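Local coordinates for extracellular PQQ-dependent sugar dehydrogenase (Coprinopsis cinerea, PDB 6JT6), which probably oxidises sugars with a pyrroloquinoline quinone cofactor in its catalytic domain and passes the electrons to the heme b of the cytochrome domain described here, at residues A[5-10]-A[113-118]; A[69-74]-A[118-123]; A[124-127]-A[132-135]. All blocks are in the same frame, centred on the assembly; numbering follows the deposited sequence.

Overall arrangement
All three contacts lie in the cytochrome domain, and strand 113-121 connects the first two. Contact 1 ties its early half to the N-terminal segment 5-10. Contact 2 sets its later half against strand 70-76, whose other side meets the heme. The two share Tyr-118, their centres are about 15 Å apart, and Ile-116 CD1 comes to 3.6 Å from Gly-73 C. Contact 3 follows directly in the chain, with its centre about 13 Å from that of contact 2. The two touch where Pro-69 CD lies 3.3 Å from Trp-126 CD2. Contacts 1 and 3 do not touch. Their centres are about 23 Å apart, on opposite sides of the centre of the chain.

Contact 1: residues A[5-10]-A[113-118]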
loop_
_atom_site.group_PDB
_atom_site.type_symbol
_atom_site.label_atom_id
_atom_site.label_comp_id
_atom_site.label_asym_id
_atom_site.label_seq_id
_atom_site.Cartn_x
_atom_site.Cartn_y
_atom_site.Cartn_z
ATOM N N THR A 5 7.677 -12.350 1.529
ATOM C CA THR A 5 8.639 -12.938 0.607
ATOM C C THR A 5 8.596 -12.257 -0.755
ATOM O O THR A 5 7.587 -11.654 -1.123
ATOM C CB THR A 5 8.388 -14.444 0.417
ATOM O OG1 THR A 5 7.031 -14.637 0.010
ATOM C CG2 THR A 5 8.664 -15.221 1.714
ATOM N N GLN A 6 9.698 -12.364 -1.493
ATOM C CA GLN A 6 9.747 -11.955 -2.902
ATOM C C GLN A 6 8.716 -12.743 -3.704
ATOM O O GLN A 6 8.615 -13.961 -3.590
ATOM C CB GLN A 6 11.162 -12.098 -3.492
ATOM C CG GLN A 6 12.262 -11.423 -2.664
ATOM C CD GLN A 6 12.754 -10.078 -3.193
ATOM O OE1 GLN A 6 13.974 -9.848 -3.254
ATOM N NE2 GLN A 6 11.823 -9.172 -3.560
ATOM N N TRP A 7 7.916 -12.030 -4.476
ATOM C CA TRP A 7 6.756 -12.629 -5.103
ATOM C C TRP A 7 6.604 -12.092 -6.510
ATOM O O TRP A 7 6.572 -10.880 -6.727
ATOM C CB TRP A 7 5.520 -12.317 -4.268
ATOM C CG TRP A 7 4.223 -12.599 -4.938
ATOM C CD1 TRP A 7 3.651 -13.843 -5.183
ATOM C CD2 TRP A 7 3.314 -11.630 -5.465
ATOM N NE1 TRP A 7 2.437 -13.685 -5.829
ATOM C CE2 TRP A 7 2.207 -12.341 -6.012
ATOM C CE3 TRP A 7 3.316 -10.227 -5.520
ATOM C CZ2 TRP A 7 1.108 -11.682 -6.598
ATOM C CZ3 TRP A 7 2.226 -9.578 -6.117
ATOM C CH2 TRP A 7 1.137 -10.305 -6.634
ATOM N N TYR A 8 6.509 -13.004 -7.467
ATOM C CA TYR A 8 6.317 -12.618 -8.848
ATOM C C TYR A 8 4.865 -12.252 -9.055
ATOM O O TYR A 8 3.963 -13.070 -8.818
ATOM C CB TYR A 8 6.750 -13.772 -9.776
ATOM C CG TYR A 8 6.573 -13.487 -11.251
ATOM C CD1 TYR A 8 7.316 -12.483 -11.893
ATOM C CD2 TYR A 8 5.648 -14.216 -12.008
ATOM C CE1 TYR A 8 7.171 -12.238 -13.270
ATOM C CE2 TYR A 8 5.477 -13.970 -13.381
ATOM C CZ TYR A 8 6.235 -12.991 -14.006
ATOM O OH TYR A 8 6.055 -12.758 -15.350
ATOM N N ASP A 9 4.632 -11.015 -9.483
ATOM C CA ASP A 9 3.291 -10.581 -9.826
ATOM C C ASP A 9 3.030 -10.993 -11.276
ATOM O O ASP A 9 3.462 -10.335 -12.228
ATOM C CB ASP A 9 3.153 -9.073 -9.637
ATOM C CG ASP A 9 1.766 -8.557 -9.954
ATOM O OD1 ASP A 9 0.782 -9.272 -9.755
ATOM O OD2 ASP A 9 1.669 -7.403 -10.395
ATOM N N SER A 10 2.309 -12.099 -11.423
ATOM C CA SER A 10 1.970 -12.632 -12.735
ATOM C C SER A 10 1.179 -11.634 -13.602
ATOM O O SER A 10 1.274 -11.673 -14.833
ATOM C CB SER A 10 1.201 -13.962 -12.558
ATOM O OG SER A 10 0.554 -14.332 -13.757
ATOM N N ILE A 113 -10.738 -10.309 -7.873
ATOM C CA ILE A 113 -9.868 -9.541 -7.001
ATOM C C ILE A 113 -10.107 -8.058 -7.189
ATOM O O ILE A 113 -10.641 -7.635 -8.217
ATOM C CB ILE A 113 -8.356 -9.893 -7.179
ATOM C CG1 ILE A 113 -7.853 -9.673 -8.621
ATOM C CG2 ILE A 113 -8.115 -11.326 -6.733
ATOM C CD1 ILE A 113 -6.350 -9.474 -8.752
ATOM N N GLN A 114 -9.751 -7.277 -6.173
ATOM C CA GLN A 114 -9.457 -5.849 -6.370
ATOM C C GLN A 114 -7.945 -5.580 -6.165
ATOM O O GLN A 114 -7.279 -6.234 -5.340
ATOM C CB GLN A 114 -10.307 -4.955 -5.479
ATOM C CG GLN A 114 -10.075 -5.158 -3.989
ATOM C CD GLN A 114 -10.999 -4.307 -3.168
ATOM O OE1 GLN A 114 -10.763 -3.103 -3.006
ATOM N NE2 GLN A 114 -12.061 -4.925 -2.619
ATOM N N ARG A 115 -7.419 -4.615 -6.912
ATOM C CA ARG A 115 -6.016 -4.230 -6.787
ATOM C C ARG A 115 -5.869 -2.727 -6.737
ATOM O O ARG A 115 -6.531 -2.001 -7.509
ATOM C CB ARG A 115 -5.240 -4.730 -7.992
ATOM C CG ARG A 115 -4.598 -6.065 -7.797
ATOM C CD ARG A 115 -4.083 -6.514 -9.143
ATOM N NE ARG A 115 -2.846 -5.888 -9.645
ATOM C CZ ARG A 115 -1.644 -6.485 -9.606
ATOM N NH1 ARG A 115 -1.495 -7.662 -8.983
ATOM N NH2 ARG A 115 -0.600 -5.918 -10.162
ATOM N N ILE A 116 -5.027 -2.240 -5.821
ATOM C CA ILE A 116 -4.678 -0.806 -5.879
ATOM C C ILE A 116 -3.162 -0.731 -5.886
ATOM O O ILE A 116 -2.519 -1.036 -4.870
ATOM C CB ILE A 116 -5.276 0.079 -4.725
ATOM C CG1 ILE A 116 -6.784 -0.081 -4.595
ATOM C CG2 ILE A 116 -4.963 1.567 -4.964
ATOM C CD1 ILE A 116 -7.169 -1.094 -3.559
ATOM N N VAL A 117 -2.603 -0.322 -7.026
ATOM C CA VAL A 117 -1.165 -0.263 -7.175
ATOM C C VAL A 117 -0.820 1.223 -7.153
ATOM O O VAL A 117 -1.450 2.029 -7.841
ATOM C CB VAL A 117 -0.709 -0.879 -8.520
ATOM C CG1 VAL A 117 0.830 -0.933 -8.601
ATOM C CG2 VAL A 117 -1.355 -2.242 -8.732
ATOM N N TYR A 118 0.169 1.604 -6.353
ATOM C CA TYR A 118 0.366 3.026 -6.144
ATOM C C TYR A 118 1.842 3.382 -6.015
ATOM O O TYR A 118 2.669 2.546 -5.618
ATOM C CB TYR A 118 -0.458 3.517 -4.917
ATOM C CG TYR A 118 -0.036 2.856 -3.621
ATOM C CD1 TYR A 118 1.002 3.400 -2.830
ATOM C CD2 TYR A 118 -0.664 1.670 -3.172
ATOM C CE1 TYR A 118 1.399 2.771 -1.663
ATOM C CE2 TYR A 118 -0.287 1.051 -1.988
ATOM C CZ TYR A 118 0.758 1.599 -1.241
ATOM O OH TYR A 118 1.159 1.004 -0.040
#
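Arg-115 and Asp-9 form a buried salt bridge that makes nearly all of this contact. The guanidinium meets the carboxylate end-on, with one nitrogen to each oxygen. NH2 of Arg-115 donates to OD2 of Asp-9 at 2.7 Å, with an N-H...O angle of 165°. NH1 of Arg-115 donates to OD1 of Asp-9 at 2.9 Å and is more bent. Both oxygens are met on their syn side. The two planes are 18° apart, so the pair is roughly flat, though NH1 comes to OD1 from somewhat out of the carboxylate plane. The side chains arrive from opposite directions. Arg-115 bends at chi3 (76°) to turn its end to the acid. Strands 5-8 and 113-121 belong to the same curled sheet of the beta-sandwich. They are not paired: the nearest CA atoms, of Asp-9 and Val-117, are 11.5 Å apart. The bridge therefore joins two unpaired parts of the sheet through side chains alone. Further bonds fix the rotation of both groups. NE of Arg-115 donates to Ser-106 O, its NH1 also bonds Gln-49 OE1, and OD2 of Asp-9 also bonds Thr-12 OG1. With an alanine here instead of Asp-9, the buried charge of Arg-115 is likely to be left without its mate and its guanidinium freer to turn. Trp-7 adds a looser touch. Its CH2 lies 4.4 Å from NH1 of Arg-115, edge to edge. One face of its indole carries Asp-9 CA, offset toward the rim, and the ring makes a cation-pi contact with Arg-18.

Contact 2: residues A[69-74]-A[118-123]; sequences PLLVGW and YRCQNC. With NAG (2-acetamido-2-deoxy-beta-D-glucopyranose), chain B; HEM (protoporphyrin IX containing Fe), chain C.
Leu-71 touches both the ring of Tyr-118 and the sulfur of Cys-120 with one methyl, CD1. These apolar touches make the direct contact. CD1 of Leu-71 is 3.4 Å from CE1 of Tyr-118, near the hydroxyl end of the ring, which it meets obliquely. The same CD1 is 3.6 Å from SG of Cys-120, while CD2 of Leu-71 stays farther from that sulfur. With CG anti to the carbonyl carbon (chi1 -47°), the leucine sends its branches toward strand 113-121. In Tyr-118, CG sits between the backbone N and the carbonyl carbon (chi1 62°), which turns the ring toward Leu-71; Phe-48 packs against it. Strand 70-76 lies in the antiparallel sheet of the domain and strand 113-121 in the mixed one. The three side chains thus form part of the packing between the two sheets of the beta-sandwich, as in the cytochrome domain of cellobiose dehydrogenase. Polar links run through Asn-59. Its OD1 accepts the backbone N-H of Leu-71, and its ND2 makes a weak bond with the hydroxyl of Tyr-118. Two covalent bonds mark the end of the second segment. Cys-120 and Cys-123 form a disulfide that closes the turn after the strand. Between them Asn-122 carries the glycan, its ND2 bound to C1 of NAG at 1.4 Å. On the far side of strand 70-76, Leu-70 and Val-72 pack against a vinyl group of the heme. CB of Leu-70 is 3.8 Å from the vinyl CAC, and CB of Val-72 is 4.0 Å from its end carbon CBC.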
loop_
_atom_site.group_PDB
_atom_site.type_symbol
_atom_site.label_atom_id
_atom_site.label_comp_id
_atom_site.label_asym_id
_atom_site.label_seq_id
_atom_site.Cartn_x
_atom_site.Cartn_y
_atom_site.Cartn_z
ATOM N N PRO A 69 2.164 7.396 8.803
ATOM C CA PRO A 69 1.299 7.433 7.629
ATOM C C PRO A 69 0.501 6.151 7.484
ATOM O O PRO A 69 1.063 5.042 7.573
ATOM C CB PRO A 69 2.298 7.559 6.453
ATOM C CG PRO A 69 3.455 8.283 7.077
ATOM C CD PRO A 69 3.574 7.575 8.411
ATOM N N LEU A 70 -0.794 6.340 7.263
ATOM C CA LEU A 70 -1.705 5.246 6.986
ATOM C C LEU A 70 -2.176 5.419 5.551
ATOM O O LEU A 70 -2.729 6.461 5.202
ATOM C CB LEU A 70 -2.891 5.259 7.962
ATOM C CG LEU A 70 -2.630 5.345 9.487
ATOM C CD1 LEU A 70 -3.969 5.320 10.213
ATOM C CD2 LEU A 70 -1.765 4.214 10.073
ATOM N N LEU A 71 -1.948 4.418 4.714
ATOM C CA LEU A 71 -2.476 4.499 3.341
ATOM C C LEU A 71 -3.628 3.559 3.212
ATOM O O LEU A 71 -3.570 2.429 3.683
ATOM C CB LEU A 71 -1.403 4.210 2.278
ATOM C CG LEU A 71 -0.042 4.901 2.420
ATOM C CD1 LEU A 71 0.879 4.433 1.303
ATOM C CD2 LEU A 71 -0.122 6.426 2.458
ATOM N N VAL A 72 -4.691 4.027 2.574
ATOM C CA VAL A 72 -5.890 3.241 2.446
ATOM C C VAL A 72 -6.374 3.267 0.999
ATOM O O VAL A 72 -6.496 4.341 0.380
ATOM C CB VAL A 72 -6.966 3.626 3.498
ATOM C CG1 VAL A 72 -7.380 5.074 3.371
ATOM C CG2 VAL A 72 -8.191 2.728 3.403
ATOM N N GLY A 73 -6.588 2.073 0.458
ATOM C CA GLY A 73 -7.083 1.923 -0.898
ATOM C C GLY A 73 -8.370 1.144 -0.965
ATOM O O GLY A 73 -8.688 0.340 -0.069
ATOM N N TRP A 74 -9.132 1.388 -2.033
ATOM C CA TRP A 74 -10.341 0.660 -2.312
ATOM C C TRP A 74 -10.719 0.811 -3.789
ATOM O O TRP A 74 -10.068 1.576 -4.540
ATOM C CB TRP A 74 -11.471 1.069 -1.364
ATOM C CG TRP A 74 -11.989 2.470 -1.571
ATOM C CD1 TRP A 74 -13.059 2.856 -2.341
ATOM C CD2 TRP A 74 -11.478 3.659 -0.956
ATOM N NE1 TRP A 74 -13.248 4.229 -2.241
ATOM C CE2 TRP A 74 -12.298 4.744 -1.387
ATOM C CE3 TRP A 74 -10.436 3.905 -0.055
ATOM C CZ2 TRP A 74 -12.080 6.071 -0.974
ATOM C CZ3 TRP A 74 -10.216 5.235 0.365
ATOM C CH2 TRP A 74 -11.038 6.305 -0.111
ATOM N N TYR A 118 0.169 1.604 -6.353
ATOM C CA TYR A 118 0.366 3.026 -6.144
ATOM C C TYR A 118 1.842 3.382 -6.015
ATOM O O TYR A 118 2.669 2.546 -5.618
ATOM C CB TYR A 118 -0.458 3.517 -4.917
ATOM C CG TYR A 118 -0.036 2.856 -3.621
ATOM C CD1 TYR A 118 1.002 3.400 -2.830
ATOM C CD2 TYR A 118 -0.664 1.670 -3.172
ATOM C CE1 TYR A 118 1.399 2.771 -1.663
ATOM C CE2 TYR A 118 -0.287 1.051 -1.988
ATOM C CZ TYR A 118 0.758 1.599 -1.241
ATOM O OH TYR A 118 1.159 1.004 -0.040
ATOM N N ARG A 119 2.148 4.617 -6.404
ATOM C CA ARG A 119 3.413 5.244 -6.085
ATOM C C ARG A 119 3.214 6.171 -4.899
ATOM O O ARG A 119 2.274 6.932 -4.856
ATOM C CB ARG A 119 3.923 6.022 -7.302
ATOM C CG ARG A 119 5.379 6.522 -7.186
ATOM C CD ARG A 119 5.602 7.648 -8.213
ATOM N NE ARG A 119 7.009 7.988 -8.346
ATOM C CZ ARG A 119 7.456 8.920 -9.176
ATOM N NH1 ARG A 119 6.587 9.598 -9.921
ATOM N NH2 ARG A 119 8.758 9.181 -9.235
ATOM N N CYS A 120 4.138 6.128 -3.945
ATOM C CA CYS A 120 4.034 6.952 -2.744
ATOM C C CYS A 120 5.304 7.750 -2.631
ATOM O O CYS A 120 6.359 7.207 -2.264
ATOM C CB CYS A 120 3.897 6.080 -1.492
ATOM S SG CYS A 120 3.149 6.904 -0.053
ATOM N N GLN A 121 5.211 9.038 -2.905
ATOM C CA GLN A 121 6.388 9.887 -2.805
ATOM C C GLN A 121 6.273 10.755 -1.593
ATOM O O GLN A 121 5.158 11.158 -1.223
ATOM C CB GLN A 121 6.496 10.791 -4.021
ATOM C CG GLN A 121 6.896 10.065 -5.270
ATOM C CD GLN A 121 6.738 10.972 -6.461
ATOM O OE1 GLN A 121 5.629 11.121 -6.994
ATOM N NE2 GLN A 121 7.834 11.600 -6.874
ATOM N N ASN A 122 7.424 11.080 -1.008
ATOM C CA ASN A 122 7.468 11.783 0.275
ATOM C C ASN A 122 6.750 10.945 1.354
ATOM O O ASN A 122 5.862 11.423 2.079
ATOM C CB ASN A 122 6.847 13.188 0.141
ATOM C CG ASN A 122 7.103 14.054 1.360
ATOM O OD1 ASN A 122 8.072 13.824 2.118
ATOM N ND2 ASN A 122 6.236 15.056 1.565
ATOM N N CYS A 123 7.115 9.669 1.414
ATOM C CA CYS A 123 6.463 8.711 2.279
ATOM C C CYS A 123 7.456 7.953 3.136
ATOM O O CYS A 123 7.097 6.933 3.697
ATOM C CB CYS A 123 5.693 7.687 1.428
ATOM S SG CYS A 123 4.388 8.409 0.430
HETATM C C1 NAG B . 6.375 15.969 2.679
HETATM C C2 NAG B . 5.944 17.395 2.350
HETATM C C3 NAG B . 6.089 18.306 3.577
HETATM C C4 NAG B . 5.462 17.714 4.848
HETATM C C5 NAG B . 5.950 16.277 5.101
HETATM C C6 NAG B . 5.078 15.615 6.161
HETATM C C7 NAG B . 6.514 18.025 0.022
HETATM C C8 NAG B . 7.684 18.500 -0.802
HETATM N N2 NAG B . 6.823 17.860 1.306
HETATM O O3 NAG B . 5.453 19.546 3.285
HETATM O O4 NAG B . 5.765 18.570 5.974
HETATM O O5 NAG B . 5.870 15.463 3.916
HETATM O O6 NAG B . 5.624 14.370 6.633
HETATM O O7 NAG B . 5.399 17.823 -0.452
HETATM C CHA HEM C . -5.171 -1.349 15.224
HETATM C CHB HEM C . -9.116 1.454 15.745
HETATM C CHC HEM C . -8.862 2.737 11.083
HETATM C CHD HEM C . -4.434 0.624 10.844
HETATM C C1A HEM C . -6.295 -0.739 15.752
HETATM C C2A HEM C . -6.817 -0.999 17.045
HETATM C C3A HEM C . -7.937 -0.212 17.175
HETATM C C4A HEM C . -8.106 0.535 15.976
HETATM C CMA HEM C . -8.853 -0.133 18.386
HETATM C CAA HEM C . -6.251 -1.956 18.084
HETATM C CBA HEM C . -6.311 -3.434 17.662
HETATM C CGA HEM C . -7.667 -3.915 17.217
HETATM O O1A HEM C . -7.898 -4.239 16.022
HETATM O O2A HEM C . -8.589 -4.000 18.058
HETATM C C1B HEM C . -9.407 2.034 14.515
HETATM C C2B HEM C . -10.581 2.828 14.280
HETATM C C3B HEM C . -10.539 3.161 12.940
HETATM C C4B HEM C . -9.300 2.558 12.394
HETATM C CMB HEM C . -11.663 3.178 15.322
HETATM C CAB HEM C . -11.465 3.979 12.108
HETATM C CBB HEM C . -12.784 3.987 12.263
HETATM C C1C HEM C . -7.576 2.346 10.618
HETATM C C2C HEM C . -7.068 2.606 9.325
HETATM C C3C HEM C . -5.801 2.014 9.242
HETATM C C4C HEM C . -5.550 1.354 10.502
HETATM C CMC HEM C . -7.801 3.434 8.284
HETATM C CAC HEM C . -4.876 2.075 8.075
HETATM C CBC HEM C . -5.334 2.053 6.804
HETATM C C1D HEM C . -4.355 -0.143 12.016
HETATM C C2D HEM C . -3.202 -1.026 12.296
HETATM C C3D HEM C . -3.386 -1.556 13.511
HETATM C C4D HEM C . -4.666 -0.981 13.979
HETATM C CMD HEM C . -2.017 -1.315 11.412
HETATM C CAD HEM C . -2.496 -2.579 14.214
HETATM C CBD HEM C . -1.288 -1.999 14.927
HETATM C CGD HEM C . -1.755 -1.300 16.175
HETATM O O1D HEM C . -1.587 -0.064 16.363
HETATM O O2D HEM C . -2.356 -1.973 17.025
HETATM N NA HEM C . -7.116 0.183 15.098
HETATM N NB HEM C . -8.692 1.902 13.390
HETATM N NC HEM C . -6.668 1.558 11.289
HETATM N ND HEM C . -5.204 -0.118 13.079
HETATM FE FE HEM C . -6.871 0.859 13.240
#

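Contact 3: residues A[124-127]-A[132-135]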
loop_
_atom_site.group_PDB
_atom_site.type_symbol
_atom_site.label_atom_id
_atom_site.label_comp_id
_atom_site.label_asym_id
_atom_site.label_seq_id
_atom_site.Cartn_x
_atom_site.Cartn_y
_atom_site.Cartn_z
ATOM N N THR A 124 8.717 8.395 3.194
ATOM C CA THR A 124 9.715 7.611 3.927
ATOM C C THR A 124 10.256 8.355 5.160
ATOM O O THR A 124 11.015 7.784 5.917
ATOM C CB THR A 124 10.879 7.197 3.024
ATOM O OG1 THR A 124 11.548 8.391 2.611
ATOM C CG2 THR A 124 10.386 6.443 1.774
ATOM N N ARG A 125 9.877 9.627 5.326
ATOM C CA ARG A 125 10.212 10.415 6.531
ATOM C C ARG A 125 8.974 11.101 7.071
ATOM O O ARG A 125 8.162 11.623 6.296
ATOM C CB ARG A 125 11.291 11.455 6.230
ATOM C CG ARG A 125 12.634 10.848 5.848
ATOM C CD ARG A 125 13.429 10.371 7.058
ATOM N NE ARG A 125 14.679 9.720 6.646
ATOM C CZ ARG A 125 14.903 8.407 6.668
ATOM N NH1 ARG A 125 16.079 7.940 6.257
ATOM N NH2 ARG A 125 13.966 7.557 7.094
ATOM N N TRP A 126 8.807 11.080 8.387
ATOM C CA TRP A 126 7.713 11.822 9.033
ATOM C C TRP A 126 8.004 12.123 10.504
ATOM O O TRP A 126 8.894 11.541 11.098
ATOM C CB TRP A 126 6.397 11.062 8.930
ATOM C CG TRP A 126 6.438 9.651 9.474
ATOM C CD1 TRP A 126 6.222 9.265 10.766
ATOM C CD2 TRP A 126 6.713 8.449 8.728
ATOM N NE1 TRP A 126 6.329 7.899 10.878
ATOM C CE2 TRP A 126 6.643 7.367 9.648
ATOM C CE3 TRP A 126 7.003 8.186 7.379
ATOM C CZ2 TRP A 126 6.821 6.023 9.264
ATOM C CZ3 TRP A 126 7.174 6.816 6.976
ATOM C CH2 TRP A 126 7.092 5.769 7.933
ATOM N N THR A 127 7.210 12.976 11.121
ATOM C CA THR A 127 7.505 13.302 12.527
ATOM C C THR A 127 6.630 12.453 13.436
ATOM O O THR A 127 5.422 12.411 13.288
ATOM C CB THR A 127 7.383 14.822 12.807
ATOM O OG1 THR A 127 6.065 15.270 12.474
ATOM C CG2 THR A 127 8.362 15.589 11.947
ATOM N N GLY A 132 10.098 7.208 10.204
ATOM C CA GLY A 132 10.343 6.974 8.778
ATOM C C GLY A 132 10.554 5.514 8.444
ATOM O O GLY A 132 10.441 4.652 9.305
ATOM N N ILE A 133 10.810 5.227 7.173
ATOM C CA ILE A 133 11.166 3.881 6.748
ATOM C C ILE A 133 12.697 3.902 6.653
ATOM O O ILE A 133 13.243 4.724 5.916
ATOM C CB ILE A 133 10.507 3.500 5.387
ATOM C CG1 ILE A 133 8.959 3.505 5.477
ATOM C CG2 ILE A 133 10.991 2.130 4.909
ATOM C CD1 ILE A 133 8.263 3.508 4.123
ATOM N N PRO A 134 13.399 3.012 7.390
ATOM C CA PRO A 134 14.879 3.054 7.356
ATOM C C PRO A 134 15.465 2.727 5.971
ATOM O O PRO A 134 14.793 2.094 5.146
ATOM C CB PRO A 134 15.300 1.995 8.394
ATOM C CG PRO A 134 14.117 1.087 8.531
ATOM C CD PRO A 134 12.886 1.947 8.278
ATOM N N THR A 135 16.702 3.163 5.720
ATOM C CA THR A 135 17.396 2.860 4.453
ATOM C C THR A 135 17.763 1.382 4.441
ATOM O O THR A 135 17.673 0.722 3.406
ATOM C CB THR A 135 18.686 3.700 4.245
ATOM O OG1 THR A 135 18.414 5.078 4.475
ATOM C CG2 THR A 135 19.199 3.568 2.832
#
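Trp-126 lays one face of its indole flat on the backbone of Gly-132. CA of Gly-132 stands 3.5 Å from the centroid of the six-membered ring of Trp-126, 7° off the ring normal, a CH-pi contact. The amide N of Gly-132 lies over the same ring system, closer to its rim, 3.5 Å from CE2 of Trp-126. A chi1 of 55° swings the indole back over the second segment. Its NE1 is satisfied by Asn-68 OD1. The backbone angles of Gly-132 call for glycine, and a CB here would also run into Thr-124 O and NH2 of Arg-125. Ile-133 approaches the same indole differently: its CG1 sits at the ring edge, near the plane, 3.8 Å from CH2 of Trp-126. The two segments run side by side in the loop between strands 113-121 and 138-146. A single beta bridge, Arg-125 with Gly-132, pairs them without building a regular strand. Within the segments the backbone bond is Ile-133 N to Thr-124 O at 2.9 Å, with the donor above the carbonyl plane. Arg-125 starts out away from the second segment, but its chain bends at chi2 (-79°) and its end returns. NH2 of Arg-125 makes weak bonds to the carbonyl O of Ile-133 and to the O of Thr-124, both at 3.2 Å. Thr-124 O is shared by two donors. The guanidinium turns an edge to Thr-135 OG1, which stays 4.1 Å from NH1 of Arg-125. Arg-125 also touches the glycan carried by Asn-122, and Asp-42 takes the hydroxyl of Thr-124.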